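Side-chain contacts in short-chain dehydrogenase/reductase SDR (PDB 5IG2), which binds NAD and probably oxidises or reduces substrates at a CH-OH group, with the nucleotide as hydride carrier: residues L94-A99 / T247-A252; H145-A150 / E251-R256. One frame throughout, in Å; residues are numbered along the deposited sequence. Where two conformers were deposited one is given.

Interaction 1 (L94-A99 / T247-A252). With NAD (nicotinamide-adenine-dinucleotide), chain F.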
ATOM      1  N   LEU B  94      16.687  25.224  48.429  1.00 14.27           N
ATOM      2  CA  LEU B  94      15.357  25.483  47.904  0.53 16.23           C
ATOM      3  C   LEU B  94      14.390  24.487  48.527  1.00 16.27           C
ATOM      4  O   LEU B  94      14.639  23.279  48.492  1.00 20.08           O
ATOM      5  CB  LEU B  94      15.373  25.358  46.378  0.53 15.73           C
ATOM      6  CG  LEU B  94      14.223  25.914  45.557  0.53 14.46           C
ATOM      7  CD1 LEU B  94      13.858  27.317  46.014  0.53 15.19           C
ATOM      8  CD2 LEU B  94      14.628  25.900  44.088  0.53 13.73           C
ATOM      9  N   LEU B  95      13.299  24.991  49.100  1.00 13.20           N
ATOM     10  CA  LEU B  95      12.271  24.144  49.690  1.00 13.15           C
ATOM     11  C   LEU B  95      10.942  24.466  49.036  1.00 12.11           C
ATOM     12  O   LEU B  95      10.517  25.626  49.038  1.00 12.19           O
ATOM     13  CB  LEU B  95      12.168  24.347  51.205  1.00 15.62           C
ATOM     14  CG  LEU B  95      10.975  23.642  51.873  1.00 16.90           C
ATOM     15  CD1 LEU B  95      11.120  22.120  51.788  1.00 16.58           C
ATOM     16  CD2 LEU B  95      10.817  24.077  53.323  1.00 15.95           C
ATOM     17  N   PHE B  96      10.287  23.445  48.489  1.00 11.27           N
ATOM     18  CA  PHE B  96       8.940  23.570  47.931  1.00 11.41           C
ATOM     19  C   PHE B  96       7.979  22.855  48.878  1.00 15.44           C
ATOM     20  O   PHE B  96       7.904  21.622  48.866  1.00 15.74           O
ATOM     21  CB  PHE B  96       8.853  22.960  46.529  1.00 10.67           C
ATOM     22  CG  PHE B  96       9.629  23.695  45.474  1.00 11.34           C
ATOM     23  CD1 PHE B  96      10.963  23.420  45.254  1.00 11.36           C
ATOM     24  CD2 PHE B  96       9.005  24.628  44.665  1.00 13.48           C
ATOM     25  CE1 PHE B  96      11.671  24.084  44.268  1.00 12.94           C
ATOM     26  CE2 PHE B  96       9.709  25.296  43.678  1.00 10.30           C
ATOM     27  CZ  PHE B  96      11.044  25.021  43.476  1.00 13.71           C
ATOM     28  N   ASN B  97       7.241  23.615  49.695  1.00 13.38           N
ATOM     29  CA  ASN B  97       6.186  23.032  50.539  1.00 15.79           C
ATOM     30  C   ASN B  97       4.932  22.954  49.676  1.00 13.14           C
ATOM     31  O   ASN B  97       4.101  23.868  49.650  1.00 13.01           O
ATOM     32  CB  ASN B  97       5.943  23.852  51.806  1.00 13.77           C
ATOM     33  CG  ASN B  97       7.139  23.859  52.760  1.00 16.10           C
ATOM     34  OD1 ASN B  97       7.637  22.811  53.171  1.00 14.61           O
ATOM     35  ND2 ASN B  97       7.590  25.054  53.125  1.00 12.73           N
ATOM     36  N   ASN B  98       4.797  21.848  48.962  1.00 10.76           N
ATOM     37  CA  ASN B  98       3.908  21.769  47.816  1.00 12.71           C
ATOM     38  C   ASN B  98       2.842  20.681  47.918  1.00 14.18           C
ATOM     39  O   ASN B  98       1.775  20.834  47.317  1.00 11.42           O
ATOM     40  CB  ASN B  98       4.755  21.565  46.543  1.00 11.66           C
ATOM     41  CG  ASN B  98       3.926  21.185  45.329  1.00 12.47           C
ATOM     42  OD1 ASN B  98       3.234  22.022  44.733  1.00  9.33           O
ATOM     43  ND2 ASN B  98       4.002  19.918  44.950  1.00 10.90           N
ATOM     44  N   ALA B  99       3.090  19.597  48.655  1.00 12.59           N
ATOM     45  CA  ALA B  99       2.063  18.577  48.849  1.00 12.00           C
ATOM     46  C   ALA B  99       0.755  19.213  49.291  1.00 11.88           C
ATOM     47  O   ALA B  99       0.738  20.175  50.065  1.00 13.45           O
ATOM     48  CB  ALA B  99       2.510  17.543  49.891  1.00 11.94           C
ATOM     49  N   THR B 247       8.106  26.146  35.114  1.00 15.78           N
ATOM     50  CA  THR B 247       8.893  27.169  34.433  1.00 15.45           C
ATOM     51  C   THR B 247       8.649  28.538  35.048  1.00 17.42           C
ATOM     52  O   THR B 247       9.599  29.247  35.399  1.00 19.14           O
ATOM     53  CB  THR B 247       8.570  27.185  32.941  1.00 15.21           C
ATOM     54  OG1 THR B 247       8.993  25.948  32.353  1.00 16.30           O
ATOM     55  CG2 THR B 247       9.295  28.330  32.264  1.00 15.26           C
ATOM     56  N   LEU B 248       7.375  28.924  35.203  1.00 13.71           N
ATOM     57  CA  LEU B 248       7.071  30.240  35.761  1.00 12.96           C
ATOM     58  C   LEU B 248       7.534  30.352  37.206  1.00 13.09           C
ATOM     59  O   LEU B 248       7.984  31.416  37.636  1.00 12.98           O
ATOM     60  CB  LEU B 248       5.571  30.526  35.663  1.00 13.34           C
ATOM     61  CG  LEU B 248       5.005  30.591  34.241  1.00 16.05           C
ATOM     62  CD1 LEU B 248       3.499  30.369  34.287  1.00 14.26           C
ATOM     63  CD2 LEU B 248       5.348  31.927  33.596  1.00 17.17           C
ATOM     64  N   THR B 249       7.418  29.275  37.978  1.00 13.54           N
ATOM     65  CA  THR B 249       7.833  29.333  39.379  1.00 16.29           C
ATOM     66  C   THR B 249       9.337  29.577  39.496  1.00 16.66           C
ATOM     67  O   THR B 249       9.780  30.438  40.265  1.00 14.80           O
ATOM     68  CB  THR B 249       7.419  28.043  40.090  1.00 14.74           C
ATOM     69  OG1 THR B 249       5.992  27.956  40.082  1.00 14.86           O
ATOM     70  CG2 THR B 249       7.920  28.008  41.535  1.00 15.41           C
ATOM     71  N   PHE B 250      10.142  28.848  38.716  1.00 12.33           N
ATOM     72  CA  PHE B 250      11.586  29.058  38.791  1.00 15.80           C
ATOM     73  C   PHE B 250      11.986  30.450  38.293  1.00 19.44           C
ATOM     74  O   PHE B 250      12.917  31.060  38.833  1.00 18.62           O
ATOM     75  CB  PHE B 250      12.313  27.958  38.017  1.00 16.18           C
ATOM     76  CG  PHE B 250      12.578  26.718  38.838  1.00 17.45           C
ATOM     77  CD1 PHE B 250      11.564  25.801  39.083  1.00 16.49           C
ATOM     78  CD2 PHE B 250      13.836  26.482  39.378  1.00 19.54           C
ATOM     79  CE1 PHE B 250      11.810  24.656  39.832  1.00 15.41           C
ATOM     80  CE2 PHE B 250      14.090  25.344  40.125  1.00 19.03           C
ATOM     81  CZ  PHE B 250      13.068  24.429  40.353  1.00 17.17           C
ATOM     82  N   GLU B 251      11.306  30.972  37.267  1.00 15.22           N
ATOM     83  CA  GLU B 251      11.564  32.352  36.864  1.00 17.79           C
ATOM     84  C   GLU B 251      11.322  33.314  38.023  1.00 20.54           C
ATOM     85  O   GLU B 251      12.115  34.239  38.248  1.00 19.46           O
ATOM     86  CB  GLU B 251      10.697  32.731  35.658  1.00 19.58           C
ATOM     87  CG  GLU B 251      11.140  32.093  34.362  1.00 28.43           C
ATOM     88  CD  GLU B 251      10.144  32.289  33.227  1.00 38.21           C
ATOM     89  OE1 GLU B 251       9.051  32.847  33.468  1.00 40.35           O
ATOM     90  OE2 GLU B 251      10.454  31.871  32.091  1.00 40.26           O
ATOM     91  N   ALA B 252      10.236  33.107  38.779  1.00 16.43           N
ATOM     92  CA  ALA B 252       9.958  33.984  39.914  1.00 16.92           C
ATOM     93  C   ALA B 252      11.028  33.846  40.993  1.00 16.92           C
ATOM     94  O   ALA B 252      11.479  34.850  41.558  1.00 16.70           O
ATOM     95  CB  ALA B 252       8.572  33.682  40.487  1.00 15.79           C
TER
HETATM   96  PA  NAD F 301      -1.094  15.973  42.761  1.00 13.13           P
HETATM   97  O1A NAD F 301      -2.101  15.060  43.342  1.00 13.39           O
HETATM   98  O2A NAD F 301      -0.716  15.629  41.311  1.00 12.48           O
HETATM   99  O5B NAD F 301       0.240  16.081  43.624  1.00 14.29           O
HETATM  100  C5B NAD F 301       0.184  16.283  45.048  1.00 11.74           C
HETATM  101  C4B NAD F 301       1.043  15.220  45.675  1.00  8.74           C
HETATM  102  O4B NAD F 301       1.051  15.398  47.109  1.00 14.11           O
HETATM  103  C3B NAD F 301       0.605  13.769  45.412  1.00 13.20           C
HETATM  104  O3B NAD F 301       1.656  13.004  44.832  1.00 12.03           O
HETATM  105  C2B NAD F 301       0.250  13.237  46.810  1.00 14.67           C
HETATM  106  O2B NAD F 301       0.590  11.866  46.975  1.00 14.54           O
HETATM  107  C1B NAD F 301       1.126  14.116  47.692  1.00 12.91           C
HETATM  108  N9A NAD F 301       0.689  14.198  49.080  1.00 11.50           N
HETATM  109  C8A NAD F 301      -0.596  14.285  49.548  1.00 12.09           C
HETATM  110  N7A NAD F 301      -0.694  14.225  50.854  1.00 14.41           N
HETATM  111  C5A NAD F 301       0.619  14.094  51.277  1.00 12.36           C
HETATM  112  C6A NAD F 301       1.196  13.967  52.553  1.00 14.18           C
HETATM  113  N6A NAD F 301       0.486  13.858  53.680  1.00 15.25           N
HETATM  114  N1A NAD F 301       2.543  13.900  52.631  1.00 13.34           N
HETATM  115  C2A NAD F 301       3.256  13.939  51.498  1.00 13.72           C
HETATM  116  N3A NAD F 301       2.822  14.029  50.235  1.00 13.17           N
HETATM  117  C4A NAD F 301       1.485  14.097  50.194  1.00 11.34           C
HETATM  118  O3  NAD F 301      -1.637  17.465  42.807  1.00 12.47           O
HETATM  119  PN  NAD F 301      -0.937  18.869  42.500  1.00 12.45           P
HETATM  120  O1N NAD F 301       0.383  18.651  41.856  1.00 10.03           O
HETATM  121  O2N NAD F 301      -1.947  19.702  41.809  1.00 12.27           O
HETATM  122  O5D NAD F 301      -0.758  19.397  43.991  1.00 11.30           O
HETATM  123  C5D NAD F 301       0.378  20.204  44.373  1.00  8.90           C
HETATM  124  C4D NAD F 301      -0.137  21.435  45.076  1.00 11.13           C
HETATM  125  O4D NAD F 301      -0.759  22.335  44.127  1.00 12.40           O
HETATM  126  C3D NAD F 301      -1.179  21.184  46.174  1.00 11.50           C
HETATM  127  O3D NAD F 301      -0.872  21.980  47.312  1.00 12.02           O
HETATM  128  C2D NAD F 301      -2.477  21.680  45.532  1.00 10.87           C
HETATM  129  O2D NAD F 301      -3.404  22.100  46.525  1.00 10.46           O
HETATM  130  C1D NAD F 301      -1.925  22.838  44.714  1.00 11.72           C
HETATM  131  N1N NAD F 301      -2.831  23.393  43.597  1.00 13.12           N
HETATM  132  C2N NAD F 301      -3.208  22.573  42.600  1.00 11.09           C
HETATM  133  C3N NAD F 301      -3.987  23.055  41.563  1.00 10.77           C
HETATM  134  C7N NAD F 301      -4.318  22.253  40.343  1.00 11.17           C
HETATM  135  O7N NAD F 301      -5.268  22.604  39.626  1.00 11.71           O
HETATM  136  N7N NAD F 301      -3.652  21.129  40.137  1.00 12.35           N
HETATM  137  C4N NAD F 301      -4.354  24.395  41.575  1.00 12.65           C
HETATM  138  C5N NAD F 301      -3.936  25.220  42.605  1.00 15.31           C
HETATM  139  C6N NAD F 301      -3.174  24.697  43.620  1.00 14.82           C

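Interaction 2 (H145-A150 / E251-R256). With NAD (nicotinamide-adenine-dinucleotide), chain F.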
ATOM      1  N   HIS B 145      15.756  29.833  49.627  1.00 21.26           N
ATOM      2  CA  HIS B 145      14.418  30.299  49.280  1.00 19.31           C
ATOM      3  C   HIS B 145      13.406  29.193  49.557  1.00 18.52           C
ATOM      4  O   HIS B 145      13.651  28.022  49.243  1.00 17.85           O
ATOM      5  CB  HIS B 145      14.362  30.727  47.802  1.00 17.03           C
ATOM      6  CG  HIS B 145      13.361  31.799  47.507  1.00 17.17           C
ATOM      7  ND1 HIS B 145      13.605  33.133  47.750  1.00 16.23           N
ATOM      8  CD2 HIS B 145      12.119  31.736  46.967  1.00 16.11           C
ATOM      9  CE1 HIS B 145      12.557  33.846  47.378  1.00 15.20           C
ATOM     10  NE2 HIS B 145      11.639  33.021  46.903  1.00 15.60           N
ATOM     11  N   ILE B 146      12.269  29.583  50.130  1.00 15.32           N
ATOM     12  CA  ILE B 146      11.158  28.688  50.435  1.00 12.97           C
ATOM     13  C   ILE B 146       9.961  29.081  49.576  1.00 17.38           C
ATOM     14  O   ILE B 146       9.539  30.245  49.587  1.00 14.40           O
ATOM     15  CB  ILE B 146      10.789  28.760  51.925  1.00 14.19           C
ATOM     16  CG1 ILE B 146      11.977  28.305  52.785  1.00 15.55           C
ATOM     17  CG2 ILE B 146       9.477  27.984  52.185  1.00 13.60           C
ATOM     18  CD1 ILE B 146      11.815  28.616  54.253  1.00 16.43           C
ATOM     19  N   VAL B 147       9.401  28.113  48.852  1.00 17.66           N
ATOM     20  CA  VAL B 147       8.216  28.331  48.032  1.00 13.60           C
ATOM     21  C   VAL B 147       7.082  27.491  48.591  1.00 12.89           C
ATOM     22  O   VAL B 147       7.197  26.258  48.676  1.00 13.60           O
ATOM     23  CB  VAL B 147       8.453  27.977  46.563  1.00 14.62           C
ATOM     24  CG1 VAL B 147       7.171  28.197  45.803  1.00 13.62           C
ATOM     25  CG2 VAL B 147       9.600  28.807  45.988  1.00 15.25           C
ATOM     26  N   ASN B 148       5.983  28.153  48.946  1.00 11.60           N
ATOM     27  CA  ASN B 148       4.778  27.488  49.428  1.00 10.21           C
ATOM     28  C   ASN B 148       3.716  27.519  48.340  1.00 13.29           C
ATOM     29  O   ASN B 148       3.404  28.589  47.802  1.00 12.04           O
ATOM     30  CB  ASN B 148       4.249  28.164  50.698  1.00 12.38           C
ATOM     31  CG  ASN B 148       5.213  28.047  51.856  1.00 13.94           C
ATOM     32  OD1 ASN B 148       6.050  27.134  51.894  1.00 12.86           O
ATOM     33  ND2 ASN B 148       5.107  28.968  52.809  1.00 13.62           N
ATOM     34  N   THR B 149       3.154  26.353  48.020  1.00 12.97           N
ATOM     35  CA  THR B 149       2.074  26.277  47.040  1.00 10.03           C
ATOM     36  C   THR B 149       0.746  26.541  47.735  1.00 11.66           C
ATOM     37  O   THR B 149       0.291  25.731  48.549  1.00 11.17           O
ATOM     38  CB  THR B 149       2.027  24.924  46.343  1.00 12.78           C
ATOM     39  OG1 THR B 149       3.314  24.619  45.797  1.00 12.80           O
ATOM     40  CG2 THR B 149       0.977  24.973  45.221  1.00 11.08           C
ATOM     41  N   ALA B 150       0.128  27.676  47.424  1.00 11.56           N
ATOM     42  CA  ALA B 150      -1.250  27.886  47.849  1.00 13.69           C
ATOM     43  C   ALA B 150      -2.149  27.531  46.667  1.00 13.96           C
ATOM     44  O   ALA B 150      -2.178  26.372  46.236  1.00 12.67           O
ATOM     45  CB  ALA B 150      -1.474  29.327  48.337  1.00  9.67           C
ATOM     46  N   GLU B 251      11.306  30.972  37.267  1.00 15.22           N
ATOM     47  CA  GLU B 251      11.564  32.352  36.864  1.00 17.79           C
ATOM     48  C   GLU B 251      11.322  33.314  38.023  1.00 20.54           C
ATOM     49  O   GLU B 251      12.115  34.239  38.248  1.00 19.46           O
ATOM     50  CB  GLU B 251      10.697  32.731  35.658  1.00 19.58           C
ATOM     51  CG  GLU B 251      11.140  32.093  34.362  1.00 28.43           C
ATOM     52  CD  GLU B 251      10.144  32.289  33.227  1.00 38.21           C
ATOM     53  OE1 GLU B 251       9.051  32.847  33.468  1.00 40.35           O
ATOM     54  OE2 GLU B 251      10.454  31.871  32.091  1.00 40.26           O
ATOM     55  N   ALA B 252      10.236  33.107  38.779  1.00 16.43           N
ATOM     56  CA  ALA B 252       9.958  33.984  39.914  1.00 16.92           C
ATOM     57  C   ALA B 252      11.028  33.846  40.993  1.00 16.92           C
ATOM     58  O   ALA B 252      11.479  34.850  41.558  1.00 16.70           O
ATOM     59  CB  ALA B 252       8.572  33.682  40.487  1.00 15.79           C
ATOM     60  N   ILE B 253      11.434  32.610  41.303  1.00 17.21           N
ATOM     61  CA  ILE B 253      12.495  32.396  42.290  1.00 13.87           C
ATOM     62  C   ILE B 253      13.759  33.125  41.870  1.00 18.26           C
ATOM     63  O   ILE B 253      14.426  33.771  42.689  1.00 19.99           O
ATOM     64  CB  ILE B 253      12.782  30.895  42.478  1.00 13.61           C
ATOM     65  CG1 ILE B 253      11.552  30.134  42.982  1.00 16.33           C
ATOM     66  CG2 ILE B 253      13.964  30.702  43.415  1.00 12.93           C
ATOM     67  CD1 ILE B 253      11.750  28.619  42.908  1.00 18.29           C
ATOM     68  N   ALA B 254      14.111  33.023  40.581  1.00 18.26           N
ATOM     69  CA  ALA B 254      15.333  33.639  40.080  1.00 18.12           C
ATOM     70  C   ALA B 254      15.384  35.126  40.414  1.00 18.74           C
ATOM     71  O   ALA B 254      16.440  35.652  40.778  1.00 19.30           O
ATOM     72  CB  ALA B 254      15.431  33.418  38.572  1.00 16.06           C
ATOM     73  N   GLU B 255      14.248  35.815  40.308  1.00 20.45           N
ATOM     74  CA  GLU B 255      14.160  37.233  40.622  1.00 24.20           C
ATOM     75  C   GLU B 255      13.618  37.481  42.025  1.00 20.70           C
ATOM     76  O   GLU B 255      13.357  38.637  42.389  1.00 21.48           O
ATOM     77  CB  GLU B 255      13.306  37.949  39.570  1.00 27.79           C
ATOM     78  CG  GLU B 255      11.945  37.335  39.348  1.00 40.82           C
ATOM     79  CD  GLU B 255      11.198  37.968  38.182  1.00 50.95           C
ATOM     80  OE1 GLU B 255      10.265  38.775  38.426  1.00 47.45           O
ATOM     81  OE2 GLU B 255      11.552  37.653  37.021  1.00 54.78           O
ATOM     82  N   ARG B 256      13.453  36.415  42.810  1.00 20.51           N
ATOM     83  CA  ARG B 256      12.982  36.484  44.195  1.00 21.59           C
ATOM     84  C   ARG B 256      11.664  37.238  44.301  1.00 20.38           C
ATOM     85  O   ARG B 256      11.428  37.989  45.246  1.00 21.70           O
ATOM     86  CB  ARG B 256      14.049  37.094  45.109  1.00 26.89           C
ATOM     87  CG  ARG B 256      15.290  36.203  45.241  1.00 28.78           C
ATOM     88  CD  ARG B 256      16.294  36.787  46.205  1.00 33.44           C
ATOM     89  NE  ARG B 256      17.489  35.954  46.345  1.00 36.26           N
ATOM     90  CZ  ARG B 256      18.537  36.003  45.519  1.00 39.96           C
ATOM     91  NH1 ARG B 256      18.531  36.826  44.479  1.00 40.89           N
ATOM     92  NH2 ARG B 256      19.591  35.224  45.726  1.00 38.37           N
TER
HETATM   93  PA  NAD F 301      -1.094  15.973  42.761  1.00 13.13           P
HETATM   94  O1A NAD F 301      -2.101  15.060  43.342  1.00 13.39           O
HETATM   95  O2A NAD F 301      -0.716  15.629  41.311  1.00 12.48           O
HETATM   96  O5B NAD F 301       0.240  16.081  43.624  1.00 14.29           O
HETATM   97  C5B NAD F 301       0.184  16.283  45.048  1.00 11.74           C
HETATM   98  C4B NAD F 301       1.043  15.220  45.675  1.00  8.74           C
HETATM   99  O4B NAD F 301       1.051  15.398  47.109  1.00 14.11           O
HETATM  100  C3B NAD F 301       0.605  13.769  45.412  1.00 13.20           C
HETATM  101  O3B NAD F 301       1.656  13.004  44.832  1.00 12.03           O
HETATM  102  C2B NAD F 301       0.250  13.237  46.810  1.00 14.67           C
HETATM  103  O2B NAD F 301       0.590  11.866  46.975  1.00 14.54           O
HETATM  104  C1B NAD F 301       1.126  14.116  47.692  1.00 12.91           C
HETATM  105  N9A NAD F 301       0.689  14.198  49.080  1.00 11.50           N
HETATM  106  C8A NAD F 301      -0.596  14.285  49.548  1.00 12.09           C
HETATM  107  N7A NAD F 301      -0.694  14.225  50.854  1.00 14.41           N
HETATM  108  C5A NAD F 301       0.619  14.094  51.277  1.00 12.36           C
HETATM  109  C6A NAD F 301       1.196  13.967  52.553  1.00 14.18           C
HETATM  110  N6A NAD F 301       0.486  13.858  53.680  1.00 15.25           N
HETATM  111  N1A NAD F 301       2.543  13.900  52.631  1.00 13.34           N
HETATM  112  C2A NAD F 301       3.256  13.939  51.498  1.00 13.72           C
HETATM  113  N3A NAD F 301       2.822  14.029  50.235  1.00 13.17           N
HETATM  114  C4A NAD F 301       1.485  14.097  50.194  1.00 11.34           C
HETATM  115  O3  NAD F 301      -1.637  17.465  42.807  1.00 12.47           O
HETATM  116  PN  NAD F 301      -0.937  18.869  42.500  1.00 12.45           P
HETATM  117  O1N NAD F 301       0.383  18.651  41.856  1.00 10.03           O
HETATM  118  O2N NAD F 301      -1.947  19.702  41.809  1.00 12.27           O
HETATM  119  O5D NAD F 301      -0.758  19.397  43.991  1.00 11.30           O
HETATM  120  C5D NAD F 301       0.378  20.204  44.373  1.00  8.90           C
HETATM  121  C4D NAD F 301      -0.137  21.435  45.076  1.00 11.13           C
HETATM  122  O4D NAD F 301      -0.759  22.335  44.127  1.00 12.40           O
HETATM  123  C3D NAD F 301      -1.179  21.184  46.174  1.00 11.50           C
HETATM  124  O3D NAD F 301      -0.872  21.980  47.312  1.00 12.02           O
HETATM  125  C2D NAD F 301      -2.477  21.680  45.532  1.00 10.87           C
HETATM  126  O2D NAD F 301      -3.404  22.100  46.525  1.00 10.46           O
HETATM  127  C1D NAD F 301      -1.925  22.838  44.714  1.00 11.72           C
HETATM  128  N1N NAD F 301      -2.831  23.393  43.597  1.00 13.12           N
HETATM  129  C2N NAD F 301      -3.208  22.573  42.600  1.00 11.09           C
HETATM  130  C3N NAD F 301      -3.987  23.055  41.563  1.00 10.77           C
HETATM  131  C7N NAD F 301      -4.318  22.253  40.343  1.00 11.17           C
HETATM  132  O7N NAD F 301      -5.268  22.604  39.626  1.00 11.71           O
HETATM  133  N7N NAD F 301      -3.652  21.129  40.137  1.00 12.35           N
HETATM  134  C4N NAD F 301      -4.354  24.395  41.575  1.00 12.65           C
HETATM  135  C5N NAD F 301      -3.936  25.220  42.605  1.00 15.31           C
HETATM  136  C6N NAD F 301      -3.174  24.697  43.620  1.00 14.82           C
HETATM  137  O   HOH W   1      16.428  34.286  48.295  1.00 20.26           O

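Interaction 1 (L94-A99 / T247-A252)
Phe96 on strand 94-97 brings the far end of its ring against the end of the Phe250 ring on helix 242-254, its CZ lying 3.7 Å from Phe250 CE1. The ring centroids are 5.6 Å apart and the planes inclined at 34°, a pairing that is neither a parallel stack nor an edge-to-face one. The two side chains run nearly at right angles, and the pairing goes through Phe96 CZ and CE1 against Phe250 CE1 and CZ. Thr249 adds a methyl group to the rim of the Phe96 ring: its CG2 lies in the ring plane, 3.9 Å from Phe96 CE2. With chi1 at -64°, the Thr249 methyl takes the position anti to the backbone nitrogen, while OG1 turns back to bond Val245 O one helical turn earlier. Leu94, two residues before Phe96 and so on the same side of the strand, has two conformers; in one of them CD2 lies 4.0 Å from Phe250 CE2, a contact that is therefore less certain.

The segment axes approach no closer than 12.4 Å at an angle of 134°, a separation that these large side chains bridge by apolar packing alone. Phe30 of helix 25-36 stacks on Phe96, and Phe12 meets Phe250, extending the aromatic cluster. Past the strand end, Asn98 O accepts a 2.9 Å hydrogen bond from NAD O3D, and Ala99 CB rests 3.5 Å from NAD N3A at the adenine. A helix packed on a central parallel strand whose C-terminal end receives the dinucleotide is the arrangement of the Rossmann fold of short-chain dehydrogenases.

Interaction 2 (H145-A150 / E251-R256)
His145 and Val147 project from one side of strand 144-149, in the parallel Rossmann sheet, and cross Ile253 obliquely where helix 242-254 ends. Ile253 divides its branches between them. Its CG1 arm, anti to the carbonyl carbon (chi1 -61°), continues extended to CD1, which lies 3.8 Å from Val147 CG2; CG2 instead approaches His145 CD2 at 4.1 Å. This second approach is oblique to the imidazole, neither over its face nor at its edge. The Val147 CG2 methyl, by contrast, lies in the plane of the His145 ring at its edge, so that this methyl and the ring carbon His145 CD2 are side by side, each met by a branch of Ile253.

Arg256 approaches the CE1 corner of the imidazole obliquely, its CA and CG each 4.2 Å from His145 CE1. Arg256 has positive phi (54°) and is the C-prime residue of a Schellman motif: its N bonds Ile253 O, and Arg257 N reaches back to Ala252 O. This turn closes the helix and places the arginine beside the strand. The imidazole and guanidinium planes stand 73° apart, which excludes a parallel stack. NE2, the other nitrogen flanking CE1, is hydrogen-bonded to Ser192 OG of strand 189-194, so both ring nitrogens have polar partners, which would restrain the rotation of the imidazole. Between His145 and Arg256 the polar link is indirect: one water, in the guanidinium plane at its edge, accepts from Arg256 NE at 2.8 Å and lies 3.1 Å from His145 ND1.

In the fold
After strands 16-20, 40-45 and 65-69, the chain enters strand 94-97, passes through helix 112-140 to strand 144-149, and reaches helix 242-254 only after helix 162-185, strand 189-194 and helix 222-236. Interaction 1 closes the longer loop, with 147 residues between its segments; interaction 2 closes one of 100. The loops cross, since interaction 2 starts later and also ends later, with Glu251 and Ala252 shared. Their centres are 5 Å apart. The neighbouring strands are joined directly by Leu95 O to Val147 N, so one helix is tied to two central strands at whose C-terminal ends Asn98, Ala99, Thr149 and Ala150 touch NAD.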